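Local coordinates for protein argonaute (PDB 5G5S) that cleaves single-stranded DNA as a DNA-guided endonuclease, using short DNA guides to pair with and slice complementary targets, perhaps in defence against invading genetic elements, at residues V522-E527 against Y663-M668; Q534-P539 against L547-E552; N593-S598 against E650-N655; D690-A695 against W700-E705. All coordinates share one frame; numbering follows the deposited sequence.

Interaction 1 of 4, residues V522-E527 against Y663-M668; sequences VVYDSE and YDLTKM
Tyr-524, on the second strand of the RNase H-like PIWI fold, meets Leu-665 of helix 656-666 and Met-668 in the chain that follows. The contact across the segments is apolar and slight. One long side of the tyrosine ring does the touching: its CD2 lies 4.4 Å from the Leu-665 methyl CD2, and its CE2 lies 4.3 Å from Met-668 CB, which comes in at the ring edge, near the ring plane. With CG anti to the carbonyl carbon (chi1 -84°), the ring extends from the strand toward the helix. Ala-684, Pro-685 and Tyr-688 of helix 684-697 also pack on it, and Leu-665 reaches Ile-502 of the neighbouring strand.

Polar bonds instead shape each segment from within. Where strand 517-525 turns toward strand 530-537, Asp-525 forms an Asx turn, its OD1 accepting from Glu-527 N at 3.1 Å from above the carboxylate plane. The same carboxylate receives Lys-529 N on OD1 and pairs through OD2 with Arg-531. On the helix, Tyr-663 O is gripped twice by one residue, by Thr-666 N at 3.2 Å and, more tightly, by the hydroxyl Thr-666 OG1 at 2.6 Å.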
loop_
_atom_site.group_PDB
_atom_site.type_symbol
_atom_site.label_atom_id
_atom_site.label_comp_id
_atom_site.label_asym_id
_atom_site.label_seq_id
_atom_site.Cartn_x
_atom_site.Cartn_y
_atom_site.Cartn_z
ATOM N N VAL A 522 -0.457 13.017 -2.571
ATOM C CA VAL A 522 -1.344 13.041 -3.726
ATOM C C VAL A 522 -2.551 13.867 -3.287
ATOM O O VAL A 522 -3.243 13.502 -2.344
ATOM C CB VAL A 522 -1.655 11.663 -4.373
ATOM C CG1 VAL A 522 -2.621 11.811 -5.542
ATOM C CG2 VAL A 522 -0.369 11.021 -4.871
ATOM N N VAL A 523 -2.691 15.057 -3.878
ATOM C CA VAL A 523 -3.727 16.022 -3.539
ATOM C C VAL A 523 -4.978 15.849 -4.398
ATOM O O VAL A 523 -4.924 15.967 -5.617
ATOM C CB VAL A 523 -3.171 17.474 -3.591
ATOM C CG1 VAL A 523 -4.218 18.488 -3.128
ATOM C CG2 VAL A 523 -1.879 17.615 -2.779
ATOM N N TYR A 524 -6.109 15.597 -3.738
ATOM C CA TYR A 524 -7.421 15.470 -4.353
ATOM C C TYR A 524 -8.276 16.649 -3.944
ATOM O O TYR A 524 -8.196 17.084 -2.803
ATOM C CB TYR A 524 -8.102 14.158 -3.924
ATOM C CG TYR A 524 -7.696 12.966 -4.758
ATOM C CD1 TYR A 524 -6.369 12.536 -4.801
ATOM C CD2 TYR A 524 -8.635 12.250 -5.486
ATOM C CE1 TYR A 524 -5.989 11.441 -5.572
ATOM C CE2 TYR A 524 -8.267 11.147 -6.256
ATOM C CZ TYR A 524 -6.943 10.745 -6.290
ATOM O OH TYR A 524 -6.568 9.668 -7.043
ATOM N N ASP A 525 -9.107 17.155 -4.859
ATOM C CA ASP A 525 -10.017 18.249 -4.532
ATOM C C ASP A 525 -11.356 17.690 -4.034
ATOM O O ASP A 525 -11.502 16.467 -3.919
ATOM C CB ASP A 525 -10.177 19.235 -5.713
ATOM C CG ASP A 525 -10.802 18.697 -6.993
ATOM O OD1 ASP A 525 -11.376 17.585 -6.962
ATOM O OD2 ASP A 525 -10.762 19.412 -8.013
ATOM N N SER A 526 -12.331 18.578 -3.760
ATOM C CA SER A 526 -13.660 18.211 -3.274
ATOM C C SER A 526 -14.476 17.338 -4.249
ATOM O O SER A 526 -15.419 16.679 -3.796
ATOM C CB SER A 526 -14.445 19.451 -2.853
ATOM O OG SER A 526 -14.789 20.273 -3.956
ATOM N N GLU A 527 -14.121 17.328 -5.572
ATOM C CA GLU A 527 -14.786 16.523 -6.613
ATOM C C GLU A 527 -14.096 15.152 -6.841
ATOM O O GLU A 527 -14.553 14.371 -7.682
ATOM C CB GLU A 527 -14.837 17.267 -7.968
ATOM C CG GLU A 527 -15.621 18.566 -8.009
ATOM C CD GLU A 527 -15.396 19.353 -9.289
ATOM O OE1 GLU A 527 -14.219 19.529 -9.682
ATOM O OE2 GLU A 527 -16.397 19.800 -9.898
ATOM N N TYR A 663 -14.804 4.910 1.002
ATOM C CA TYR A 663 -15.325 4.003 -0.018
ATOM C C TYR A 663 -15.428 4.704 -1.358
ATOM O O TYR A 663 -15.073 4.108 -2.372
ATOM C CB TYR A 663 -16.707 3.423 0.364
ATOM C CG TYR A 663 -17.257 2.514 -0.715
ATOM C CD1 TYR A 663 -16.677 1.274 -0.972
ATOM C CD2 TYR A 663 -18.284 2.937 -1.556
ATOM C CE1 TYR A 663 -17.147 0.450 -1.999
ATOM C CE2 TYR A 663 -18.771 2.119 -2.578
ATOM C CZ TYR A 663 -18.196 0.876 -2.799
ATOM O OH TYR A 663 -18.670 0.059 -3.801
ATOM N N ASP A 664 -15.948 5.944 -1.373
ATOM C CA ASP A 664 -16.107 6.722 -2.607
ATOM C C ASP A 664 -14.756 6.957 -3.267
ATOM O O ASP A 664 -14.684 6.980 -4.488
ATOM C CB ASP A 664 -16.767 8.092 -2.330
ATOM C CG ASP A 664 -18.214 8.081 -1.861
ATOM O OD1 ASP A 664 -18.865 7.013 -1.953
ATOM O OD2 ASP A 664 -18.680 9.131 -1.351
ATOM N N LEU A 665 -13.698 7.144 -2.450
ATOM C CA LEU A 665 -12.333 7.379 -2.919
ATOM C C LEU A 665 -11.664 6.140 -3.504
ATOM O O LEU A 665 -10.769 6.292 -4.320
ATOM C CB LEU A 665 -11.465 8.054 -1.848
ATOM C CG LEU A 665 -11.847 9.493 -1.475
ATOM C CD1 LEU A 665 -11.207 9.900 -0.153
ATOM C CD2 LEU A 665 -11.468 10.477 -2.575
ATOM N N THR A 666 -12.126 4.920 -3.149
ATOM C CA THR A 666 -11.621 3.653 -3.741
ATOM C C THR A 666 -12.165 3.513 -5.198
ATOM O O THR A 666 -11.652 2.727 -6.004
ATOM C CB THR A 666 -12.035 2.417 -2.882
ATOM O OG1 THR A 666 -13.440 2.141 -3.040
ATOM C CG2 THR A 666 -11.660 2.550 -1.397
ATOM N N LYS A 667 -13.234 4.263 -5.501
ATOM C CA LYS A 667 -13.899 4.292 -6.795
ATOM C C LYS A 667 -13.229 5.288 -7.768
ATOM O O LYS A 667 -13.491 5.226 -8.957
ATOM C CB LYS A 667 -15.381 4.637 -6.582
ATOM C CG LYS A 667 -16.338 3.976 -7.538
ATOM C CD LYS A 667 -17.752 4.490 -7.297
ATOM C CE LYS A 667 -18.799 3.733 -8.081
ATOM N NZ LYS A 667 -19.205 2.489 -7.379
ATOM N N MET A 668 -12.387 6.212 -7.274
ATOM C CA MET A 668 -11.668 7.181 -8.122
ATOM C C MET A 668 -10.384 6.544 -8.683
ATOM O O MET A 668 -9.283 7.059 -8.556
ATOM C CB MET A 668 -11.421 8.512 -7.374
ATOM C CG MET A 668 -12.708 9.274 -7.030
ATOM S SD MET A 668 -13.904 9.496 -8.402
ATOM C CE MET A 668 -12.974 10.549 -9.493
#

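Interaction 2 of 4, residues Q534-P539 against L547-E552; sequences QPIETP and LPYVIE
The connection from the third strand to the first helix of the PIWI RNase H-like fold is closed here by Tyr-549 of helix 547-556, which reaches back over Ile-536 and Glu-537 at the end of strand 530-537 and Pro-539 just past it. Between the segments runs the loop that carries Glu-543, an active-site residue by similarity with related Argonautes. Pro-539 comes within about 4 Å of the Glu-543 side chain (nearest atoms), so the contact borders the probable catalytic loop.

Tyr-549 contributes the largest share of the buried surface. Its CG stands anti to the backbone N (chi1 171°), which extends the ring from the helix toward the strand. Pro-539 lies over one face in a CH-pi contact, its CB 3.9 Å from the ring centroid and set toward the rim, while its CD rests 3.6 Å from Tyr-549 CE2. Ile-536 touches the same CE2 atom through its CG2 methyl at 4.0 Å. Ile-536 also packs on Leu-545, Tyr-553 and Leu-554, and thus joins the hydrophobic layer between sheet and helix. The Glu-537 side chain, by contrast, leads away from Tyr-549, and its OE2 bonds to Tyr-553 OH.

What fixes the ring's far end is a hydrogen bond to the backbone: Tyr-549 OH donates to Glu-537 O at 2.7 Å, lying 48° above the carbonyl plane and not on a lone pair.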
loop_
_atom_site.group_PDB
_atom_site.type_symbol
_atom_site.label_atom_id
_atom_site.label_comp_id
_atom_site.label_asym_id
_atom_site.label_seq_id
_atom_site.Cartn_x
_atom_site.Cartn_y
_atom_site.Cartn_z
ATOM N N GLN A 534 2.602 15.514 -5.470
ATOM C CA GLN A 534 3.670 16.286 -4.865
ATOM C C GLN A 534 4.776 15.493 -4.178
ATOM O O GLN A 534 4.586 15.100 -3.028
ATOM C CB GLN A 534 3.064 17.335 -3.893
ATOM C CG GLN A 534 3.918 18.583 -3.694
ATOM C CD GLN A 534 4.280 19.238 -5.004
ATOM O OE1 GLN A 534 3.413 19.721 -5.754
ATOM N NE2 GLN A 534 5.564 19.201 -5.338
ATOM N N PRO A 535 5.981 15.348 -4.796
ATOM C CA PRO A 535 7.107 14.723 -4.069
ATOM C C PRO A 535 7.500 15.611 -2.881
ATOM O O PRO A 535 7.385 16.830 -2.972
ATOM C CB PRO A 535 8.244 14.688 -5.107
ATOM C CG PRO A 535 7.602 14.977 -6.429
ATOM C CD PRO A 535 6.407 15.824 -6.130
ATOM N N ILE A 536 7.907 15.007 -1.761
ATOM C CA ILE A 536 8.305 15.757 -0.561
ATOM C C ILE A 536 9.773 15.492 -0.265
ATOM O O ILE A 536 10.167 14.334 -0.112
ATOM C CB ILE A 536 7.398 15.467 0.694
ATOM C CG1 ILE A 536 5.861 15.483 0.396
ATOM C CG2 ILE A 536 7.782 16.338 1.912
ATOM C CD1 ILE A 536 5.235 16.817 -0.081
ATOM N N GLU A 537 10.573 16.572 -0.172
ATOM C CA GLU A 537 12.000 16.516 0.178
ATOM C C GLU A 537 12.089 16.342 1.685
ATOM O O GLU A 537 11.288 16.951 2.394
ATOM C CB GLU A 537 12.705 17.829 -0.188
ATOM C CG GLU A 537 12.815 18.112 -1.673
ATOM C CD GLU A 537 13.338 19.502 -1.984
ATOM O OE1 GLU A 537 14.530 19.765 -1.706
ATOM O OE2 GLU A 537 12.557 20.328 -2.510
ATOM N N THR A 538 13.061 15.543 2.182
ATOM C CA THR A 538 13.251 15.347 3.632
ATOM C C THR A 538 13.755 16.652 4.291
ATOM O O THR A 538 14.489 17.400 3.632
ATOM C CB THR A 538 14.185 14.173 3.937
ATOM O OG1 THR A 538 15.416 14.356 3.250
ATOM C CG2 THR A 538 13.574 12.829 3.604
ATOM N N PRO A 539 13.379 16.943 5.569
ATOM C CA PRO A 539 13.801 18.218 6.194
ATOM C C PRO A 539 15.293 18.554 6.207
ATOM O O PRO A 539 15.681 19.628 5.734
ATOM C CB PRO A 539 13.203 18.160 7.611
ATOM C CG PRO A 539 12.742 16.760 7.805
ATOM C CD PRO A 539 12.481 16.177 6.460
ATOM N N LEU A 547 4.201 15.011 9.785
ATOM C CA LEU A 547 3.061 15.774 9.264
ATOM C C LEU A 547 3.220 17.309 9.388
ATOM O O LEU A 547 3.043 17.974 8.373
ATOM C CB LEU A 547 1.715 15.276 9.815
ATOM C CG LEU A 547 0.451 15.837 9.146
ATOM C CD1 LEU A 547 0.419 15.538 7.635
ATOM C CD2 LEU A 547 -0.798 15.305 9.816
ATOM N N PRO A 548 3.626 17.908 10.545
ATOM C CA PRO A 548 3.844 19.368 10.568
ATOM C C PRO A 548 4.787 19.876 9.465
ATOM O O PRO A 548 4.486 20.900 8.851
ATOM C CB PRO A 548 4.413 19.611 11.970
ATOM C CG PRO A 548 3.856 18.490 12.783
ATOM C CD PRO A 548 3.895 17.315 11.875
ATOM N N TYR A 549 5.884 19.136 9.173
ATOM C CA TYR A 549 6.835 19.476 8.110
ATOM C C TYR A 549 6.227 19.370 6.705
ATOM O O TYR A 549 6.528 20.218 5.866
ATOM C CB TYR A 549 8.130 18.650 8.215
ATOM C CG TYR A 549 9.049 18.812 7.024
ATOM C CD1 TYR A 549 9.917 19.897 6.929
ATOM C CD2 TYR A 549 9.005 17.918 5.961
ATOM C CE1 TYR A 549 10.716 20.086 5.800
ATOM C CE2 TYR A 549 9.819 18.079 4.844
ATOM C CZ TYR A 549 10.675 19.161 4.765
ATOM O OH TYR A 549 11.486 19.287 3.661
ATOM N N VAL A 550 5.387 18.336 6.446
ATOM C CA VAL A 550 4.707 18.126 5.165
ATOM C C VAL A 550 3.868 19.375 4.833
ATOM O O VAL A 550 3.980 19.910 3.728
ATOM C CB VAL A 550 3.852 16.820 5.151
ATOM C CG1 VAL A 550 2.985 16.716 3.893
ATOM C CG2 VAL A 550 4.733 15.586 5.293
ATOM N N ILE A 551 3.070 19.848 5.812
ATOM C CA ILE A 551 2.200 21.019 5.684
ATOM C C ILE A 551 3.002 22.269 5.373
ATOM O O ILE A 551 2.644 22.998 4.446
ATOM C CB ILE A 551 1.257 21.171 6.909
ATOM C CG1 ILE A 551 0.364 19.906 7.077
ATOM C CG2 ILE A 551 0.404 22.430 6.777
ATOM C CD1 ILE A 551 -0.284 19.727 8.435
ATOM N N GLU A 552 4.117 22.487 6.108
ATOM C CA GLU A 552 5.030 23.613 5.915
ATOM C C GLU A 552 5.593 23.569 4.496
ATOM O O GLU A 552 5.610 24.593 3.826
ATOM C CB GLU A 552 6.186 23.563 6.929
ATOM C CG GLU A 552 5.804 23.935 8.351
ATOM C CD GLU A 552 6.974 23.881 9.316
ATOM O OE1 GLU A 552 7.780 24.841 9.321
ATOM O OE2 GLU A 552 7.103 22.873 10.050
#

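Interaction 3 of 4, residues N593-S598 against E650-N655; sequences NIEVIS and EGLKIN
Glu-595 and Ile-597 on strand 593-600 face Leu-652 and Ile-654 with their backbones well separated, the alpha carbons of Ile-597 and Ile-654 lying 9.2 Å apart, a spacing at which side chains alone can meet. Two separate touches span the segments, one between apolar side chains and one between a methyl and a carboxylate carbon. Ile-597 sends its CD1 methyl to Ile-654 CG1 at 4.0 Å, the two chains meeting at a slant; CG1 of Ile-597 stands anti to the backbone N (chi1 -160°), and with chi2 also extended the methyl projects far enough to meet Ile-654.

At the other position Leu-652 and Glu-595 cross at about a right angle, and the CD1 methyl of the leucine rests 4.2 Å from the carboxylate carbon CD of Glu-595. That carboxylate is buried but well satisfied. Its OE2 accepts from Asn-593 ND2 at 2.9 Å, with the donor above the carboxylate plane, and forms a salt bridge with Arg-643; its OE1 bonds to Tyr-499 OH and Trp-641 NE1. Such surroundings would probably favour the ionised form.

Leu-652 itself packs on Trp-641 and Arg-643 of strand 636-645, which runs antiparallel to both strand 593-600 and strand 648-652 and pairs with each. The contact therefore bridges this middle strand of the PIWI sheet, while Asn-655 N-caps helix 656-666, whose Ile-658 and Met-659 pack against Ile-597 and Ile-654 respectively.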
loop_
_atom_site.group_PDB
_atom_site.type_symbol
_atom_site.label_atom_id
_atom_site.label_comp_id
_atom_site.label_asym_id
_atom_site.label_seq_id
_atom_site.Cartn_x
_atom_site.Cartn_y
_atom_site.Cartn_z
ATOM N N ASN A 593 -8.829 23.728 9.282
ATOM C CA ASN A 593 -9.225 22.505 9.964
ATOM C C ASN A 593 -8.355 21.401 9.340
ATOM O O ASN A 593 -8.431 21.149 8.132
ATOM C CB ASN A 593 -10.705 22.236 9.759
ATOM C CG ASN A 593 -11.209 21.023 10.497
ATOM O OD1 ASN A 593 -11.507 21.074 11.691
ATOM N ND2 ASN A 593 -11.394 19.920 9.779
ATOM N N ILE A 594 -7.460 20.818 10.146
ATOM C CA ILE A 594 -6.559 19.758 9.703
ATOM C C ILE A 594 -6.986 18.461 10.341
ATOM O O ILE A 594 -7.004 18.329 11.570
ATOM C CB ILE A 594 -5.055 20.075 9.957
ATOM C CG1 ILE A 594 -4.620 21.475 9.424
ATOM C CG2 ILE A 594 -4.148 18.942 9.455
ATOM C CD1 ILE A 594 -4.696 21.724 7.853
ATOM N N GLU A 595 -7.360 17.504 9.501
ATOM C CA GLU A 595 -7.758 16.191 9.981
ATOM C C GLU A 595 -6.809 15.122 9.488
ATOM O O GLU A 595 -6.166 15.287 8.447
ATOM C CB GLU A 595 -9.206 15.876 9.623
ATOM C CG GLU A 595 -10.197 16.683 10.444
ATOM C CD GLU A 595 -11.649 16.467 10.069
ATOM O OE1 GLU A 595 -11.944 15.446 9.411
ATOM O OE2 GLU A 595 -12.489 17.325 10.420
ATOM N N VAL A 596 -6.673 14.062 10.285
ATOM C CA VAL A 596 -5.832 12.915 9.999
ATOM C C VAL A 596 -6.508 11.626 10.455
ATOM O O VAL A 596 -7.085 11.555 11.541
ATOM C CB VAL A 596 -4.338 13.072 10.456
ATOM C CG1 VAL A 596 -4.197 13.133 11.975
ATOM C CG2 VAL A 596 -3.450 11.978 9.867
ATOM N N ILE A 597 -6.498 10.636 9.577
ATOM C CA ILE A 597 -7.018 9.313 9.848
ATOM C C ILE A 597 -5.945 8.314 9.397
ATOM O O ILE A 597 -5.258 8.546 8.398
ATOM C CB ILE A 597 -8.431 9.086 9.234
ATOM C CG1 ILE A 597 -9.164 7.895 9.942
ATOM C CG2 ILE A 597 -8.373 8.953 7.694
ATOM C CD1 ILE A 597 -10.695 7.713 9.697
ATOM N N SER A 598 -5.773 7.239 10.161
ATOM C CA SER A 598 -4.811 6.190 9.858
ATOM C C SER A 598 -5.513 5.090 9.061
ATOM O O SER A 598 -6.585 4.625 9.450
ATOM C CB SER A 598 -4.186 5.647 11.141
ATOM O OG SER A 598 -3.426 4.474 10.907
ATOM N N GLU A 650 -8.779 17.123 18.931
ATOM C CA GLU A 650 -10.032 16.405 19.150
ATOM C C GLU A 650 -9.982 15.050 18.450
ATOM O O GLU A 650 -9.674 14.974 17.256
ATOM C CB GLU A 650 -11.175 17.265 18.584
ATOM C CG GLU A 650 -12.591 16.765 18.746
ATOM C CD GLU A 650 -13.623 17.730 18.187
ATOM O OE1 GLU A 650 -13.228 18.842 17.760
ATOM O OE2 GLU A 650 -14.828 17.384 18.192
ATOM N N GLY A 651 -10.265 14.003 19.218
ATOM C CA GLY A 651 -10.367 12.632 18.743
ATOM C C GLY A 651 -11.781 12.378 18.271
ATOM O O GLY A 651 -12.726 12.563 19.039
ATOM N N LEU A 652 -11.943 11.985 16.993
ATOM C CA LEU A 652 -13.260 11.748 16.398
ATOM C C LEU A 652 -13.581 10.259 16.322
ATOM O O LEU A 652 -12.684 9.439 16.141
ATOM C CB LEU A 652 -13.341 12.386 14.994
ATOM C CG LEU A 652 -13.010 13.894 14.871
ATOM C CD1 LEU A 652 -12.802 14.281 13.430
ATOM C CD2 LEU A 652 -14.105 14.763 15.487
ATOM N N LYS A 653 -14.856 9.906 16.475
ATOM C CA LYS A 653 -15.292 8.517 16.387
ATOM C C LYS A 653 -15.461 8.161 14.918
ATOM O O LYS A 653 -16.026 8.945 14.161
ATOM C CB LYS A 653 -16.613 8.312 17.149
ATOM N N ILE A 654 -14.934 7.016 14.507
ATOM C CA ILE A 654 -15.092 6.513 13.144
ATOM C C ILE A 654 -16.595 6.236 12.942
ATOM O O ILE A 654 -17.218 5.596 13.788
ATOM C CB ILE A 654 -14.144 5.310 12.898
ATOM C CG1 ILE A 654 -12.717 5.844 12.640
ATOM C CG2 ILE A 654 -14.620 4.414 11.734
ATOM C CD1 ILE A 654 -11.632 4.993 13.146
ATOM N N ASN A 655 -17.189 6.827 11.884
ATOM C CA ASN A 655 -18.637 6.771 11.635
ATOM C C ASN A 655 -18.983 6.388 10.187
ATOM O O ASN A 655 -18.078 6.116 9.406
ATOM C CB ASN A 655 -19.274 8.139 12.040
ATOM C CG ASN A 655 -18.710 9.352 11.306
ATOM O OD1 ASN A 655 -18.285 9.288 10.154
ATOM N ND2 ASN A 655 -18.702 10.495 11.951
#

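Interaction 4 of 4, residues D690-A695 against W700-E705; sequences DKFVKA and WKIDEE
Ala-695 and Trp-700 tie helix 684-697 to the chain that leaves it, joined by a backbone hydrogen bond from Trp-700 N to Ala-695 O at 3.1 Å. The bond links residues five apart and turns the chain back against the helix it has just left. The same carbonyl oxygen is approached by the indole, meeting it at the ring edge, near the ring plane, with Trp-700 CD1 3.2 Å from Ala-695 O.

Two apolar contacts accompany the turn. The Ala-695 methyl CB sits 3.7 Å from Trp-700 CD1, so the pyrrole part of the indole is the part laid against the helix. The Trp-700 chi1 of -93°, with CG anti to the carbonyl carbon, places CD1 beside Ala-695. One helical turn earlier, Phe-692 has its CG anti to the backbone N (chi1 177°), and its CZ reaches Ile-702 CG1 at 4.5 Å, a looser touch. Phe-714 meets the Phe-692 ring edge-to-face, and Leu-707 packs on both Phe-692 and Ile-702.

Charged groups act within 700-705 and just beyond it. Lys-701 NZ forms a salt bridge with Asp-703 OD2 at 3.6 Å, while the other oxygen, Asp-703 OD1, N-caps helix 704-708 through a weak bond to Leu-706 N.

Helix 684-697 carries Asp-690, by similarity an active-site residue and manganese ligand, and its side chain lies close to Asp-506. A C-terminal helix bringing the last acidic residue to the sheet is characteristic of the RNase H-like active site of PIWI domains.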
loop_
_atom_site.group_PDB
_atom_site.type_symbol
_atom_site.label_atom_id
_atom_site.label_comp_id
_atom_site.label_asym_id
_atom_site.label_seq_id
_atom_site.Cartn_x
_atom_site.Cartn_y
_atom_site.Cartn_z
ATOM N N ASP A 690 1.576 5.854 -2.476
ATOM C CA ASP A 690 2.398 4.665 -2.278
ATOM C C ASP A 690 3.020 4.182 -3.596
ATOM O O ASP A 690 4.200 3.845 -3.616
ATOM C CB ASP A 690 1.610 3.547 -1.581
ATOM C CG ASP A 690 2.449 2.302 -1.341
ATOM O OD1 ASP A 690 3.447 2.391 -0.582
ATOM O OD2 ASP A 690 2.151 1.258 -1.960
ATOM N N LYS A 691 2.238 4.198 -4.695
ATOM C CA LYS A 691 2.684 3.816 -6.035
ATOM C C LYS A 691 3.771 4.761 -6.588
ATOM O O LYS A 691 4.639 4.316 -7.347
ATOM C CB LYS A 691 1.487 3.738 -7.000
ATOM C CG LYS A 691 0.770 2.380 -7.004
ATOM C CD LYS A 691 -0.345 2.375 -8.044
ATOM C CE LYS A 691 -0.695 0.990 -8.562
ATOM N NZ LYS A 691 -1.984 0.975 -9.325
ATOM N N PHE A 692 3.724 6.054 -6.217
ATOM C CA PHE A 692 4.717 7.027 -6.660
ATOM C C PHE A 692 6.031 6.818 -5.918
ATOM O O PHE A 692 7.093 6.852 -6.539
ATOM C CB PHE A 692 4.213 8.478 -6.547
ATOM C CG PHE A 692 5.258 9.506 -6.941
ATOM C CD1 PHE A 692 5.486 9.814 -8.276
ATOM C CD2 PHE A 692 6.062 10.111 -5.980
ATOM C CE1 PHE A 692 6.468 10.736 -8.639
ATOM C CE2 PHE A 692 7.039 11.041 -6.344
ATOM C CZ PHE A 692 7.231 11.350 -7.670
ATOM N N VAL A 693 5.954 6.580 -4.596
ATOM C CA VAL A 693 7.120 6.326 -3.741
ATOM C C VAL A 693 7.868 5.062 -4.205
ATOM O O VAL A 693 9.099 5.101 -4.310
ATOM C CB VAL A 693 6.775 6.388 -2.222
ATOM C CG1 VAL A 693 7.946 5.935 -1.344
ATOM C CG2 VAL A 693 6.351 7.805 -1.831
ATOM N N LYS A 694 7.124 3.989 -4.582
ATOM C CA LYS A 694 7.711 2.755 -5.120
ATOM C C LYS A 694 8.397 3.030 -6.458
ATOM O O LYS A 694 9.531 2.581 -6.656
ATOM C CB LYS A 694 6.671 1.618 -5.276
ATOM C CG LYS A 694 6.024 1.106 -3.983
ATOM C CD LYS A 694 7.016 0.507 -2.979
ATOM C CE LYS A 694 6.421 0.377 -1.595
ATOM N NZ LYS A 694 7.474 0.268 -0.548
ATOM N N ALA A 695 7.726 3.790 -7.350
ATOM C CA ALA A 695 8.216 4.179 -8.672
ATOM C C ALA A 695 9.522 4.966 -8.572
ATOM O O ALA A 695 10.458 4.701 -9.328
ATOM C CB ALA A 695 7.168 5.002 -9.410
ATOM N N TRP A 700 12.403 5.734 -11.440
ATOM C CA TRP A 700 11.555 6.350 -12.469
ATOM C C TRP A 700 11.901 7.848 -12.413
ATOM O O TRP A 700 12.257 8.357 -11.341
ATOM C CB TRP A 700 10.058 6.213 -12.127
ATOM C CG TRP A 700 9.357 5.019 -12.694
ATOM C CD1 TRP A 700 9.296 3.768 -12.149
ATOM C CD2 TRP A 700 8.510 4.994 -13.852
ATOM N NE1 TRP A 700 8.510 2.948 -12.929
ATOM C CE2 TRP A 700 8.009 3.678 -13.978
ATOM C CE3 TRP A 700 8.145 5.952 -14.815
ATOM C CZ2 TRP A 700 7.156 3.295 -15.021
ATOM C CZ3 TRP A 700 7.292 5.571 -15.842
ATOM C CH2 TRP A 700 6.820 4.254 -15.947
ATOM N N LYS A 701 11.780 8.550 -13.549
ATOM C CA LYS A 701 12.054 9.986 -13.648
ATOM C C LYS A 701 10.949 10.805 -12.963
ATOM O O LYS A 701 9.773 10.444 -13.044
ATOM C CB LYS A 701 12.159 10.381 -15.131
ATOM C CG LYS A 701 12.625 11.806 -15.397
ATOM C CD LYS A 701 12.626 12.136 -16.888
ATOM C CE LYS A 701 11.376 12.862 -17.330
ATOM N NZ LYS A 701 11.447 13.260 -18.760
ATOM N N ILE A 702 11.335 11.908 -12.296
ATOM C CA ILE A 702 10.405 12.855 -11.686
ATOM C C ILE A 702 10.217 13.918 -12.757
ATOM O O ILE A 702 11.193 14.583 -13.138
ATOM C CB ILE A 702 10.933 13.492 -10.366
ATOM C CG1 ILE A 702 11.244 12.449 -9.289
ATOM C CG2 ILE A 702 9.974 14.580 -9.843
ATOM C CD1 ILE A 702 12.223 12.956 -8.232
ATOM N N ASP A 703 8.982 14.044 -13.278
ATOM C CA ASP A 703 8.649 15.036 -14.303
ATOM C C ASP A 703 7.669 15.993 -13.663
ATOM O O ASP A 703 6.469 15.695 -13.580
ATOM C CB ASP A 703 8.052 14.367 -15.555
ATOM C CG ASP A 703 7.983 15.251 -16.781
ATOM O OD1 ASP A 703 7.482 16.393 -16.668
ATOM O OD2 ASP A 703 8.339 14.772 -17.872
ATOM N N GLU A 704 8.212 17.118 -13.156
ATOM C CA GLU A 704 7.514 18.176 -12.420
ATOM C C GLU A 704 6.241 18.681 -13.063
ATOM O O GLU A 704 5.226 18.773 -12.369
ATOM C CB GLU A 704 8.453 19.346 -12.103
ATOM C CG GLU A 704 9.439 19.053 -10.985
ATOM C CD GLU A 704 10.631 19.994 -10.943
ATOM O OE1 GLU A 704 11.413 20.018 -11.922
ATOM O OE2 GLU A 704 10.795 20.692 -9.916
ATOM N N GLU A 705 6.294 19.012 -14.372
ATOM C CA GLU A 705 5.151 19.528 -15.123
ATOM C C GLU A 705 4.007 18.524 -15.147
ATOM O O GLU A 705 2.857 18.910 -14.902
ATOM C CB GLU A 705 5.553 19.941 -16.548
#

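How the interactions relate
All four contacts clothe the RNase H-like PIWI core. Interactions 1, 2 and 3 share its central sheet, the first two on the neighbouring strands 517-525 and 530-537. Interactions 1, 3 and 4 are buried, whereas interaction 2 lies at the surface. Their chemistry differs accordingly: interactions 1 and 3 meet through side-chain van der Waals contact, in interaction 3 partly against a buried carboxylate, while interactions 2 and 4, each closing a short connection, add a hydrogen bond to a backbone carbonyl. Interaction 2 touches two others, through Ile-551 CD1 and Ile-594 CG2 (4.1 Å) in interaction 3 and through Pro-535 CG and Phe-692 CZ (3.9 Å) in interaction 4. Helix 656-666, which leads into 663-668 of interaction 1, directly follows the 650-655 segment of interaction 3.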